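Local coordinates for 4,5-DOPA dioxygenase extradiol (Escherichia coli, PDB 2PW6), which opens the aromatic ring of L-DOPA between carbons 4 and 5 in vitro, although its physiological substrate is unknown, at residues D31-R36 with I253-I258; T63-M68 with P137-S142; A98-E103 with A160-E165; N174-L179 with T226-T231; T195-Y200 with L220-G225. All blocks are in the same frame, centred on the assembly; numbering follows the deposited sequence.

All five contacts lie within the LigB-type catalytic domain, with contacts 1, 4 and 5 across the chain's centre from contacts 2 and 3. Contacts 2 and 3 have centres 12 Å apart: strands 63-66 and 138-144 of the mixed sheet carry contact 2, and helix 95-105, which packs on them, carries half of contact 3. Their segments alternate along the chain. Contacts 4 and 5, with centres 10 Å apart, share the region of helices 192-202 and 225-228. Contact 1 spans the longest separation in sequence, enclosing the other four, and touches contact 5 through Ile258. Contacts 2 and 3 thus join two strands and a helix that covers them, while contact 4 holds the zinc ligand His177 and contact 5 backs it.

Contact 1 (D31-R36 with I253-I258)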
# COMPACT_ATOMS: atom_id res chain seq x y z
N ASP A 31 17.94 1.66 11.01
CA ASP A 31 18.03 1.11 9.64
C ASP A 31 19.24 1.51 8.83
O ASP A 31 20.28 0.85 8.91
CB ASP A 31 16.77 1.44 8.83
CG ASP A 31 15.51 1.24 9.62
OD1 ASP A 31 14.88 2.28 9.94
OD2 ASP A 31 15.15 0.07 9.91
N ASN A 32 19.10 2.56 8.02
CA ASN A 32 20.10 2.86 7.00
C ASN A 32 20.38 4.32 6.68
O ASN A 32 19.99 5.22 7.43
CB ASN A 32 19.84 2.04 5.70
CG ASN A 32 18.57 2.46 4.97
OD1 ASN A 32 18.24 3.65 4.83
ND2 ASN A 32 17.85 1.47 4.46
N LEU A 33 21.06 4.53 5.56
CA LEU A 33 21.58 5.81 5.11
C LEU A 33 20.45 6.79 4.83
O LEU A 33 20.59 8.00 5.05
CB LEU A 33 22.39 5.59 3.83
CG LEU A 33 22.84 6.78 2.99
CD1 LEU A 33 24.14 7.39 3.53
CD2 LEU A 33 23.00 6.37 1.53
N TYR A 34 19.36 6.25 4.30
CA TYR A 34 18.23 7.05 3.82
C TYR A 34 17.41 7.55 4.98
O TYR A 34 17.07 8.73 5.05
CB TYR A 34 17.37 6.23 2.86
CG TYR A 34 18.15 5.67 1.71
CD1 TYR A 34 18.68 6.53 0.74
CD2 TYR A 34 18.39 4.30 1.59
CE1 TYR A 34 19.41 6.04 -0.32
CE2 TYR A 34 19.13 3.80 0.51
CZ TYR A 34 19.64 4.69 -0.45
OH TYR A 34 20.38 4.26 -1.53
N THR A 35 17.10 6.64 5.90
CA THR A 35 16.33 7.01 7.06
C THR A 35 17.09 8.03 7.89
O THR A 35 16.48 8.95 8.44
CB THR A 35 15.93 5.81 7.91
OG1 THR A 35 17.11 5.05 8.24
CG2 THR A 35 14.94 4.92 7.15
N ARG A 36 18.41 7.89 7.96
CA ARG A 36 19.23 8.81 8.74
C ARG A 36 19.39 10.16 8.03
O ARG A 36 19.63 11.18 8.67
CB ARG A 36 20.61 8.18 9.11
N ILE A 253 21.35 17.84 -2.86
CA ILE A 253 21.00 16.42 -2.90
C ILE A 253 21.38 15.80 -1.55
O ILE A 253 22.48 15.29 -1.41
CB ILE A 253 21.65 15.66 -4.10
CG1 ILE A 253 21.05 16.14 -5.42
CG2 ILE A 253 21.48 14.15 -3.96
CD1 ILE A 253 21.95 15.92 -6.63
N PRO A 254 20.46 15.85 -0.57
CA PRO A 254 20.65 15.36 0.80
C PRO A 254 20.96 13.87 0.90
O PRO A 254 21.51 13.43 1.92
CB PRO A 254 19.29 15.63 1.46
CG PRO A 254 18.35 15.75 0.36
CD PRO A 254 19.10 16.41 -0.73
N VAL A 255 20.59 13.10 -0.13
CA VAL A 255 20.85 11.67 -0.17
C VAL A 255 20.51 11.10 -1.56
O VAL A 255 19.72 11.69 -2.30
CB VAL A 255 20.14 10.93 1.00
CG1 VAL A 255 18.66 10.65 0.68
CG2 VAL A 255 20.90 9.66 1.42
N GLU A 256 21.18 10.04 -1.97
CA GLU A 256 20.96 9.51 -3.29
C GLU A 256 21.44 8.10 -3.28
O GLU A 256 22.04 7.68 -2.33
CB GLU A 256 21.68 10.31 -4.35
CG GLU A 256 23.09 9.85 -4.58
CD GLU A 256 23.83 10.72 -5.54
OE1 GLU A 256 23.78 10.46 -6.74
OE2 GLU A 256 24.47 11.68 -5.08
N GLY A 257 21.13 7.35 -4.31
CA GLY A 257 21.19 5.91 -4.24
C GLY A 257 20.33 5.22 -5.25
O GLY A 257 19.31 5.71 -5.61
N ILE A 258 20.76 4.08 -5.72
CA ILE A 258 19.90 3.25 -6.49
C ILE A 258 19.92 1.92 -5.87
O ILE A 258 20.92 1.27 -5.86
CB ILE A 258 20.38 3.10 -7.90
CG1 ILE A 258 20.52 4.46 -8.55
CG2 ILE A 258 19.40 2.30 -8.68
CD1 ILE A 258 20.69 4.41 -9.97
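Tyr34 lies across Val255, nearly perpendicular to it, with the ring carbon CD1 of Tyr34 3.9 Å from Val255 CG2. That methyl comes in obliquely, whereas the backbone beyond it meets the ring at its edge: Tyr34 CE1 is 3.7 Å from Glu256 O, and the hydroxyl Tyr34 OH stands 3.3 Å from Gly257 CA. A beta carbon at Gly257 would collide with this hydroxyl, so the edge approach depends on the bare glycine. The phenol continues past the backbone to a hydrogen bond with Glu259. Tyr34 belongs to the first turn of helix 33-44, whose N-cap is Asn32: Asn32 OD1 accepts from Tyr34 N at 2.9 Å and, more weakly, from Thr35 N. The loop facing this turn leaves the edge strand 251-252 of the mixed sheet, and its Val255 and Gly257 bond through their backbones to Ser267 and Met265. Leu33 and Val255 pass side by side, pointing opposite ways, Leu33 CG resting 3.8 Å from Val255 CG2. With its CG anti to the backbone N (chi1 169°), Leu33 also holds its CD2 4.0 Å above one face of the Tyr34 ring, toward the rim.

Contact 2 (T63-M68 with P137-S142); sequences TGVTAM and PMVQLS
Thr66 and Gln140 make the side-chain bond of this strand pair: Thr66 OG1 donates to Gln140 OE1 over 2.8 Å, lying in the carbonyl plane on a lone pair of the amide oxygen. Thr66 places its hydroxyl between its own backbone N and carbonyl carbon (chi1 77°), the orientation that brings it to the amide. The other end of that amide is fixed too, because Gln140 NE2 donates to the carbonyl of Trp117.

The backbones of the two segments pair as antiparallel strands, with axes 4.8 Å apart and directions 170° apart. Thr66 with Gln140 is a hydrogen-bonded pair: Thr66 N reaches Gln140 O at 3.0 Å, while the return bond from Gln140 N to Thr66 O is weak. Farther along, Ser142 N bonds to Gly64 O at 3.0 Å, but Gly64 N is answered by the hydroxyl Ser142 OG, 2.8 Å away, instead of the carbonyl. Ser142 O accepts from a water that also bonds Thr63 OG1.

Packing divides between the faces of the sheet. Selenomethionine Met68 is laid crosswise over Gln140, its CG 3.4 Å from Gln140 OE1, on the side of Thr66. The non-hydrogen-bonded pair Val65 and Leu141 turns to the other face, where Val65 CG2 meets Leu141 CD1 at 3.6 Å. Helix 95-105 covers Val65 and Val139 on that face through Ala98, while strands 110-113 and 50-60 continue the mixed sheet beyond the two paired strands.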
# COMPACT_ATOMS: atom_id res chain seq x y z
N THR A 63 -7.32 17.43 -9.41
CA THR A 63 -6.51 17.74 -8.24
C THR A 63 -7.45 17.69 -7.02
O THR A 63 -8.55 18.29 -7.03
CB THR A 63 -5.83 19.12 -8.42
OG1 THR A 63 -5.05 19.15 -9.64
CG2 THR A 63 -4.93 19.47 -7.24
N GLY A 64 -7.02 16.94 -6.01
CA GLY A 64 -7.68 16.88 -4.72
C GLY A 64 -6.79 17.44 -3.62
O GLY A 64 -5.57 17.54 -3.79
N VAL A 65 -7.42 17.86 -2.51
CA VAL A 65 -6.79 18.43 -1.32
C VAL A 65 -7.59 17.89 -0.13
O VAL A 65 -8.81 17.77 -0.19
CB VAL A 65 -6.82 19.99 -1.36
CG1 VAL A 65 -6.68 20.62 0.02
CG2 VAL A 65 -5.79 20.56 -2.27
N THR A 66 -6.90 17.50 0.94
CA THR A 66 -7.56 17.13 2.19
C THR A 66 -7.02 18.02 3.31
O THR A 66 -5.87 18.37 3.31
CB THR A 66 -7.30 15.67 2.63
OG1 THR A 66 -5.99 15.56 3.19
CG2 THR A 66 -7.43 14.70 1.48
N ALA A 67 -7.86 18.36 4.26
CA ALA A 67 -7.36 19.06 5.44
C ALA A 67 -7.20 18.05 6.55
O ALA A 67 -6.77 18.42 7.64
CB ALA A 67 -8.28 20.18 5.84
N MSE A 68 -7.52 16.79 6.27
CA MSE A 68 -7.27 15.66 7.19
C MSE A 68 -8.05 15.75 8.51
O MSE A 68 -7.46 15.68 9.59
CB MSE A 68 -5.76 15.51 7.46
CG MSE A 68 -4.96 15.17 6.22
SE MSE A 68 -3.07 14.98 6.55
CE MSE A 68 -3.05 13.47 7.75
N PRO A 137 1.22 20.44 11.51
CA PRO A 137 -0.06 20.46 10.80
C PRO A 137 0.15 20.23 9.32
O PRO A 137 1.21 20.57 8.79
CB PRO A 137 -0.59 21.87 11.07
CG PRO A 137 0.14 22.32 12.32
CD PRO A 137 1.51 21.74 12.15
N MSE A 138 -0.84 19.64 8.66
CA MSE A 138 -0.61 19.04 7.36
C MSE A 138 -1.83 19.00 6.47
O MSE A 138 -2.95 18.87 6.94
CB MSE A 138 -0.06 17.63 7.58
CG MSE A 138 0.63 17.01 6.41
SE MSE A 138 1.50 15.31 6.96
CE MSE A 138 3.26 15.99 7.41
N VAL A 139 -1.56 19.12 5.18
CA VAL A 139 -2.50 18.97 4.08
C VAL A 139 -1.91 17.95 3.05
O VAL A 139 -0.72 17.96 2.76
CB VAL A 139 -2.75 20.38 3.48
CG1 VAL A 139 -3.19 20.32 2.08
CG2 VAL A 139 -3.84 21.15 4.35
N GLN A 140 -2.75 17.06 2.53
CA GLN A 140 -2.38 16.23 1.37
C GLN A 140 -2.89 16.82 0.04
O GLN A 140 -4.03 17.27 -0.06
CB GLN A 140 -2.89 14.81 1.55
CG GLN A 140 -2.40 14.14 2.83
CD GLN A 140 -3.29 13.02 3.24
OE1 GLN A 140 -4.50 13.21 3.43
NE2 GLN A 140 -2.73 11.83 3.36
N LEU A 141 -2.00 16.88 -0.95
CA LEU A 141 -2.31 17.31 -2.30
C LEU A 141 -2.09 16.14 -3.29
O LEU A 141 -1.08 15.43 -3.20
CB LEU A 141 -1.40 18.49 -2.70
CG LEU A 141 -1.58 19.03 -4.13
CD1 LEU A 141 -2.98 19.72 -4.31
CD2 LEU A 141 -0.45 19.99 -4.42
N SER A 142 -3.03 15.95 -4.22
CA SER A 142 -2.97 14.83 -5.15
C SER A 142 -2.46 15.30 -6.51
O SER A 142 -2.42 16.52 -6.80
CB SER A 142 -4.33 14.14 -5.27
OG SER A 142 -5.19 14.87 -6.11
O HOH W 1 -2.62 17.99 -9.13

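Contact 3 (A98-E103 with A160-E165)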
# COMPACT_ATOMS: atom_id res chain seq x y z
N ALA A 98 -5.42 24.28 3.78
CA ALA A 98 -6.25 23.69 2.69
C ALA A 98 -7.01 24.71 1.87
O ALA A 98 -7.05 24.61 0.63
CB ALA A 98 -7.19 22.65 3.21
N GLN A 99 -7.62 25.70 2.54
CA GLN A 99 -8.39 26.76 1.90
C GLN A 99 -7.46 27.66 1.14
O GLN A 99 -7.75 28.07 -0.00
CB GLN A 99 -9.16 27.55 2.98
CG GLN A 99 -9.66 28.95 2.60
CD GLN A 99 -10.25 29.71 3.84
OE1 GLN A 99 -10.70 29.08 4.82
NE2 GLN A 99 -10.19 31.03 3.81
N ARG A 100 -6.33 27.97 1.77
CA ARG A 100 -5.29 28.75 1.13
C ARG A 100 -4.71 28.05 -0.14
O ARG A 100 -4.39 28.71 -1.13
CB ARG A 100 -4.21 29.13 2.14
CG ARG A 100 -2.97 29.81 1.56
CD ARG A 100 -3.19 31.21 0.98
NE ARG A 100 -1.94 31.72 0.37
CZ ARG A 100 -1.81 32.18 -0.87
NH1 ARG A 100 -2.85 32.24 -1.70
NH2 ARG A 100 -0.61 32.61 -1.29
N LEU A 101 -4.65 26.72 -0.12
CA LEU A 101 -4.25 25.91 -1.28
C LEU A 101 -5.30 26.01 -2.38
O LEU A 101 -4.97 26.25 -3.54
CB LEU A 101 -4.04 24.44 -0.87
CG LEU A 101 -3.05 23.53 -1.59
CD1 LEU A 101 -2.00 24.29 -2.39
CD2 LEU A 101 -2.37 22.72 -0.54
N VAL A 102 -6.58 25.87 -1.99
CA VAL A 102 -7.67 25.94 -2.96
C VAL A 102 -7.71 27.29 -3.64
O VAL A 102 -7.84 27.34 -4.87
CB VAL A 102 -9.04 25.51 -2.36
CG1 VAL A 102 -10.18 25.61 -3.37
CG2 VAL A 102 -8.94 24.07 -1.85
N GLU A 103 -7.55 28.37 -2.87
CA GLU A 103 -7.57 29.75 -3.38
C GLU A 103 -6.39 30.07 -4.30
O GLU A 103 -6.56 30.65 -5.38
CB GLU A 103 -7.58 30.76 -2.20
CG GLU A 103 -8.87 30.69 -1.33
CD GLU A 103 -8.77 31.42 0.04
OE1 GLU A 103 -9.84 31.49 0.74
OE2 GLU A 103 -7.67 31.91 0.42
N ALA A 160 5.13 27.75 -4.98
CA ALA A 160 6.31 28.49 -4.54
C ALA A 160 5.97 29.61 -3.54
O ALA A 160 6.62 29.74 -2.50
CB ALA A 160 7.10 29.05 -5.76
N ALA A 161 4.93 30.40 -3.84
CA ALA A 161 4.49 31.44 -2.90
C ALA A 161 4.32 30.93 -1.46
O ALA A 161 4.63 31.64 -0.51
CB ALA A 161 3.18 32.12 -3.41
N LEU A 162 3.84 29.71 -1.27
CA LEU A 162 3.61 29.22 0.09
C LEU A 162 4.89 29.04 0.91
O LEU A 162 4.83 28.87 2.15
CB LEU A 162 2.84 27.93 0.09
CG LEU A 162 1.43 27.90 -0.50
CD1 LEU A 162 1.04 26.45 -0.66
CD2 LEU A 162 0.45 28.66 0.41
N ARG A 163 6.04 29.10 0.24
CA ARG A 163 7.31 28.89 0.90
C ARG A 163 7.71 30.08 1.79
O ARG A 163 8.41 29.91 2.79
CB ARG A 163 8.40 28.55 -0.11
CG ARG A 163 8.20 27.18 -0.79
CD ARG A 163 9.29 26.92 -1.82
NE ARG A 163 10.62 26.96 -1.19
CZ ARG A 163 11.73 27.36 -1.80
NH1 ARG A 163 11.71 27.75 -3.09
NH2 ARG A 163 12.87 27.38 -1.12
N ASP A 164 7.23 31.27 1.42
CA ASP A 164 7.38 32.49 2.22
C ASP A 164 6.26 32.65 3.30
O ASP A 164 6.27 33.62 4.06
CB ASP A 164 7.38 33.71 1.29
CG ASP A 164 8.52 33.69 0.29
OD1 ASP A 164 9.64 33.30 0.67
OD2 ASP A 164 8.31 34.08 -0.88
N GLU A 165 5.33 31.70 3.36
CA GLU A 165 4.25 31.72 4.35
C GLU A 165 4.40 30.63 5.41
O GLU A 165 3.40 30.22 6.00
CB GLU A 165 2.89 31.59 3.66
CG GLU A 165 2.57 32.73 2.72
CD GLU A 165 1.37 32.49 1.84
OE1 GLU A 165 0.49 31.67 2.20
OE2 GLU A 165 1.29 33.14 0.77
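On the helical layer flanking the mixed sheet of this alpha/beta fold, Arg100 of helix 95-105 reaches Glu165 in the turn that leads from helix 149-159 into strand 167-173. The salt bridge is side-on and bidentate. Arg100 NE donates to Glu165 OE1 at 3.0 Å, almost perfectly straight at 177°, and Arg100 NH2 donates to Glu165 OE2 at 2.9 Å. Both oxygens use their syn lone pairs, and with guanidinium and carboxylate planes 21° apart the two flat groups lie nearly coplanar, which restricts rotation of either. A bend at chi2 (67°) of Arg100, after an otherwise outstretched start, turns the guanidinium edge to the acid. Replacing Arg100 by a methionine would probably leave the Glu165 carboxylate without its charged mate and free to swing, since both of its bonds here come from the guanidinium.

Closer to the sheet the contact becomes apolar. The aliphatic part of Arg100 and the side chain of Leu162 run antiparallel alongside each other, with Arg100 CG 3.8 Å from Leu162 CD2. Leu101, which also packs on Val65 and Val139 of the sheet, stands roughly perpendicular to Leu162, its CD1 4.1 Å from Leu162 CD1.

Contact 4 (N174-L179 with T226-T231). With ZN (zinc ion), chain D.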
# COMPACT_ATOMS: atom_id res chain seq x y z
N ASN A 174 10.01 8.62 -6.72
CA ASN A 174 11.22 7.87 -7.19
C ASN A 174 11.40 8.19 -8.66
O ASN A 174 10.53 7.85 -9.50
CB ASN A 174 11.09 6.32 -7.06
CG ASN A 174 11.08 5.81 -5.60
OD1 ASN A 174 10.07 5.21 -5.15
ND2 ASN A 174 12.22 5.95 -4.89
N VAL A 175 12.51 8.85 -9.00
CA VAL A 175 12.80 9.22 -10.37
C VAL A 175 13.11 8.00 -11.30
O VAL A 175 12.98 8.12 -12.55
CB VAL A 175 13.91 10.29 -10.45
CG1 VAL A 175 13.58 11.46 -9.53
CG2 VAL A 175 15.30 9.69 -10.12
N VAL A 176 13.45 6.86 -10.70
CA VAL A 176 13.47 5.56 -11.43
C VAL A 176 12.61 4.55 -10.71
O VAL A 176 12.83 4.25 -9.51
CB VAL A 176 14.93 4.91 -11.61
CG1 VAL A 176 14.83 3.63 -12.45
CG2 VAL A 176 15.92 5.89 -12.22
N HIS A 177 11.64 3.99 -11.44
CA HIS A 177 10.65 3.21 -10.75
C HIS A 177 9.95 2.22 -11.66
O HIS A 177 8.84 2.48 -12.15
CB HIS A 177 9.62 4.13 -10.04
CG HIS A 177 8.63 3.38 -9.19
ND1 HIS A 177 7.59 2.65 -9.74
CD2 HIS A 177 8.58 3.19 -7.85
CE1 HIS A 177 6.89 2.11 -8.74
NE2 HIS A 177 7.48 2.41 -7.59
N ASN A 178 10.58 1.07 -11.83
CA ASN A 178 10.04 0.01 -12.65
C ASN A 178 10.17 -1.22 -11.80
O ASN A 178 11.28 -1.69 -11.57
CB ASN A 178 10.81 -0.13 -13.98
CG ASN A 178 10.10 -1.06 -14.98
OD1 ASN A 178 9.49 -2.03 -14.58
ND2 ASN A 178 10.16 -0.73 -16.27
N LEU A 179 9.03 -1.69 -11.26
CA LEU A 179 9.03 -2.83 -10.30
C LEU A 179 9.10 -4.18 -11.00
O LEU A 179 9.32 -5.21 -10.37
CB LEU A 179 7.83 -2.74 -9.33
CG LEU A 179 7.86 -1.45 -8.45
CD1 LEU A 179 6.81 -1.48 -7.40
CD2 LEU A 179 9.20 -1.25 -7.80
N THR A 226 10.87 5.99 -20.62
CA THR A 226 9.69 5.15 -20.45
C THR A 226 9.99 3.89 -19.67
O THR A 226 9.12 3.36 -18.98
CB THR A 226 9.08 4.77 -21.80
OG1 THR A 226 8.89 5.96 -22.56
CG2 THR A 226 7.71 4.07 -21.62
N LEU A 227 11.22 3.39 -19.81
CA LEU A 227 11.63 2.19 -19.11
C LEU A 227 11.80 2.49 -17.60
O LEU A 227 11.44 1.69 -16.74
CB LEU A 227 12.92 1.64 -19.75
CG LEU A 227 13.78 0.53 -19.12
CD1 LEU A 227 13.00 -0.73 -18.92
CD2 LEU A 227 15.06 0.29 -19.98
N SER A 228 12.38 3.66 -17.31
CA SER A 228 12.60 4.15 -15.95
C SER A 228 11.28 4.54 -15.23
O SER A 228 11.21 4.50 -14.00
CB SER A 228 13.49 5.37 -16.00
OG SER A 228 14.85 5.01 -16.19
N ASN A 229 10.27 4.88 -16.03
CA ASN A 229 9.00 5.43 -15.58
C ASN A 229 7.92 5.03 -16.56
O ASN A 229 7.51 5.85 -17.38
CB ASN A 229 9.09 6.98 -15.48
CG ASN A 229 10.04 7.48 -14.38
OD1 ASN A 229 9.83 7.24 -13.20
ND2 ASN A 229 11.08 8.20 -14.78
N PRO A 230 7.46 3.76 -16.51
CA PRO A 230 6.39 3.30 -17.42
C PRO A 230 5.04 3.99 -17.22
O PRO A 230 4.17 3.93 -18.11
CB PRO A 230 6.24 1.80 -17.10
CG PRO A 230 7.43 1.44 -16.23
CD PRO A 230 7.94 2.70 -15.60
N THR A 231 4.85 4.61 -16.04
CA THR A 231 3.73 5.52 -15.77
C THR A 231 4.35 6.69 -15.08
O THR A 231 5.43 6.54 -14.53
CB THR A 231 2.70 4.90 -14.85
OG1 THR A 231 3.36 4.28 -13.73
CG2 THR A 231 1.86 3.90 -15.60
ZN ZN D . 6.64 2.39 -11.53
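Asn178 ND2 donates to Leu227 O over 2.8 Å at an N-H...O angle of 167°, and the bond lies in both the amide plane of Asn178 and the carbonyl plane of Leu227. The acceptor belongs to the short helix 225-228, and the next carbonyl is taken as well: His177 N donates to Ser228 O. Asn229, the first residue to leave helical geometry, closes the third link, its ND2 donating to Val175 O at 2.9 Å with the donor tilted from the carbonyl plane. The end of the helix is thus tied to Val175, His177 and Asn178 of segment 174-179. An alanine in place of Asn229 has no amide to offer Val175 O, and the loop just before His177 would probably be held less firmly.

Around these bonds Pro230 packs closely, its CG 3.5 Å from Asn178 ND2 and its CD 3.6 Å from His177 O.

That same carbonyl oxygen is a zinc ligand. His177 carries CG anti to its backbone N (chi1 -174°), which sets the ring beside the residue's own carbonyl and lets two atoms converge on one zinc ion: His177 ND1 at 2.0 Å and His177 O at 2.3 Å. The ring also stacks with His234, which with His22 and His57 binds another zinc ion, and its NE2 bonds to Asp86 of the second subunit. Because one ligand is a main-chain oxygen, metal binding at this site probably depends on the local backbone shape, to which the contacts with 226-231 are likely to contribute.

Contact 5 (T195-Y200 with L220-G225); sequences TSFNEY and LDHEGG
An aromatic cluster of Phe197, Tyr200 and His222 joins helix 192-202 to the loop that returns just before helix 225-228. His222 is the centre of it. The edge of Phe197 is turned toward the face of the imidazole in an offset edge-to-face pair, with centroids 5.4 Å apart and planes at 79°, and Phe197 CD1 lies 3.6 Å from His222 ND1. Tyr200 meets the histidine quite differently: their planes are only 31° apart, and His222 CD2 sits over one face of the phenol, toward its rim, 3.4 Å from Tyr200 CG. The two side chains lie alongside each other, head to tail, while the far end of Tyr200 makes a weak hydrogen bond to Pro215 O. At the imidazole edge, Ser196 OG is 3.6 Å from His222 CE1.

All three aromatic residues hold CG anti to the backbone N; in His222 (chi1 -166°) this sends the ring across to the helix, where Ser196, Phe197 and Tyr200 lie along neighbouring turns of one flank.

At the Phe197 ring, the glycines bring the backbone close. Phe197 CE1 is 3.7 Å from Gly225 CA, and Gly224 O is 3.9 Å from Phe197 CD1. A beta carbon on Gly224, which follows a cis peptide, would clash with His222 ND1, and one on Gly225 with Leu220. Phe197 also packs on Ser228 and Asn229, and its side chain is about 9 Å from that of zinc-binding His177. With Gly224 as the N-cap of helix 225-228, the arrangement is an aromatic cluster joining helix 192-202 to the loop that leads into the next helix.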
# COMPACT_ATOMS: atom_id res chain seq x y z
N THR A 195 21.19 3.98 -13.99
CA THR A 195 22.21 5.01 -13.70
C THR A 195 22.21 6.06 -14.80
O THR A 195 22.28 7.27 -14.53
CB THR A 195 23.64 4.39 -13.57
OG1 THR A 195 23.72 3.61 -12.37
CG2 THR A 195 24.70 5.46 -13.49
N SER A 196 22.14 5.60 -16.04
CA SER A 196 21.97 6.51 -17.18
C SER A 196 20.81 7.54 -16.94
O SER A 196 21.06 8.75 -16.92
CB SER A 196 21.76 5.74 -18.49
OG SER A 196 21.86 6.61 -19.61
N PHE A 197 19.57 7.06 -16.77
CA PHE A 197 18.43 8.00 -16.62
C PHE A 197 18.59 8.88 -15.40
O PHE A 197 18.36 10.09 -15.47
CB PHE A 197 17.07 7.31 -16.62
CG PHE A 197 15.90 8.29 -16.56
CD1 PHE A 197 15.43 8.90 -17.72
CD2 PHE A 197 15.28 8.60 -15.33
CE1 PHE A 197 14.34 9.81 -17.67
CE2 PHE A 197 14.20 9.49 -15.27
CZ PHE A 197 13.73 10.11 -16.44
N ASN A 198 19.03 8.29 -14.30
CA ASN A 198 19.25 9.01 -13.05
C ASN A 198 20.21 10.19 -13.19
O ASN A 198 19.96 11.29 -12.66
CB ASN A 198 19.74 8.05 -11.98
CG ASN A 198 19.46 8.54 -10.58
OD1 ASN A 198 18.30 8.57 -10.13
ND2 ASN A 198 20.52 8.91 -9.87
N GLU A 199 21.31 9.96 -13.92
CA GLU A 199 22.33 10.99 -14.14
C GLU A 199 21.83 12.14 -15.01
O GLU A 199 22.19 13.27 -14.79
CB GLU A 199 23.63 10.36 -14.71
CG GLU A 199 24.33 9.40 -13.71
CD GLU A 199 24.78 10.08 -12.43
OE1 GLU A 199 25.19 11.26 -12.46
OE2 GLU A 199 24.72 9.44 -11.36
N TYR A 200 21.00 11.83 -16.00
CA TYR A 200 20.27 12.81 -16.79
C TYR A 200 19.31 13.65 -15.92
O TYR A 200 19.08 14.82 -16.22
CB TYR A 200 19.47 12.09 -17.87
CG TYR A 200 18.50 12.92 -18.67
CD1 TYR A 200 18.95 13.87 -19.60
CD2 TYR A 200 17.11 12.75 -18.52
CE1 TYR A 200 18.05 14.62 -20.36
CE2 TYR A 200 16.20 13.50 -19.28
CZ TYR A 200 16.68 14.44 -20.20
OH TYR A 200 15.78 15.18 -20.97
N LEU A 220 10.66 11.91 -20.95
CA LEU A 220 10.44 10.77 -21.84
C LEU A 220 11.25 10.83 -23.15
O LEU A 220 11.31 9.84 -23.88
CB LEU A 220 8.94 10.57 -22.11
CG LEU A 220 8.13 10.08 -20.91
CD1 LEU A 220 6.63 10.08 -21.23
CD2 LEU A 220 8.59 8.70 -20.48
N ASP A 221 11.87 11.99 -23.43
CA ASP A 221 12.84 12.17 -24.53
C ASP A 221 14.14 11.38 -24.34
O ASP A 221 14.92 11.25 -25.28
CB ASP A 221 13.20 13.64 -24.72
CG ASP A 221 12.09 14.43 -25.38
OD1 ASP A 221 11.05 13.82 -25.71
OD2 ASP A 221 12.25 15.67 -25.55
N HIS A 222 14.39 10.88 -23.13
CA HIS A 222 15.57 10.08 -22.85
C HIS A 222 15.30 8.62 -23.25
O HIS A 222 14.13 8.19 -23.27
CB HIS A 222 15.91 10.20 -21.37
CG HIS A 222 17.27 9.70 -20.98
ND1 HIS A 222 17.51 8.41 -20.58
CD2 HIS A 222 18.46 10.35 -20.89
CE1 HIS A 222 18.78 8.28 -20.24
NE2 HIS A 222 19.38 9.44 -20.44
N GLU A 223 16.38 7.87 -23.54
CA GLU A 223 16.33 6.45 -24.05
C GLU A 223 15.19 5.49 -23.66
O GLU A 223 14.40 5.10 -24.51
CB GLU A 223 17.65 5.71 -23.77
CG GLU A 223 18.82 6.12 -24.57
CD GLU A 223 19.47 7.34 -24.03
OE1 GLU A 223 20.41 7.19 -23.23
OE2 GLU A 223 19.04 8.45 -24.42
N GLY A 224 15.09 5.07 -22.39
CA GLY A 224 15.66 5.72 -21.19
C GLY A 224 14.46 6.05 -20.28
O GLY A 224 14.28 5.46 -19.20
N GLY A 225 13.62 6.95 -20.77
CA GLY A 225 12.57 7.57 -19.98
C GLY A 225 11.43 6.66 -19.61
O GLY A 225 11.07 6.56 -18.43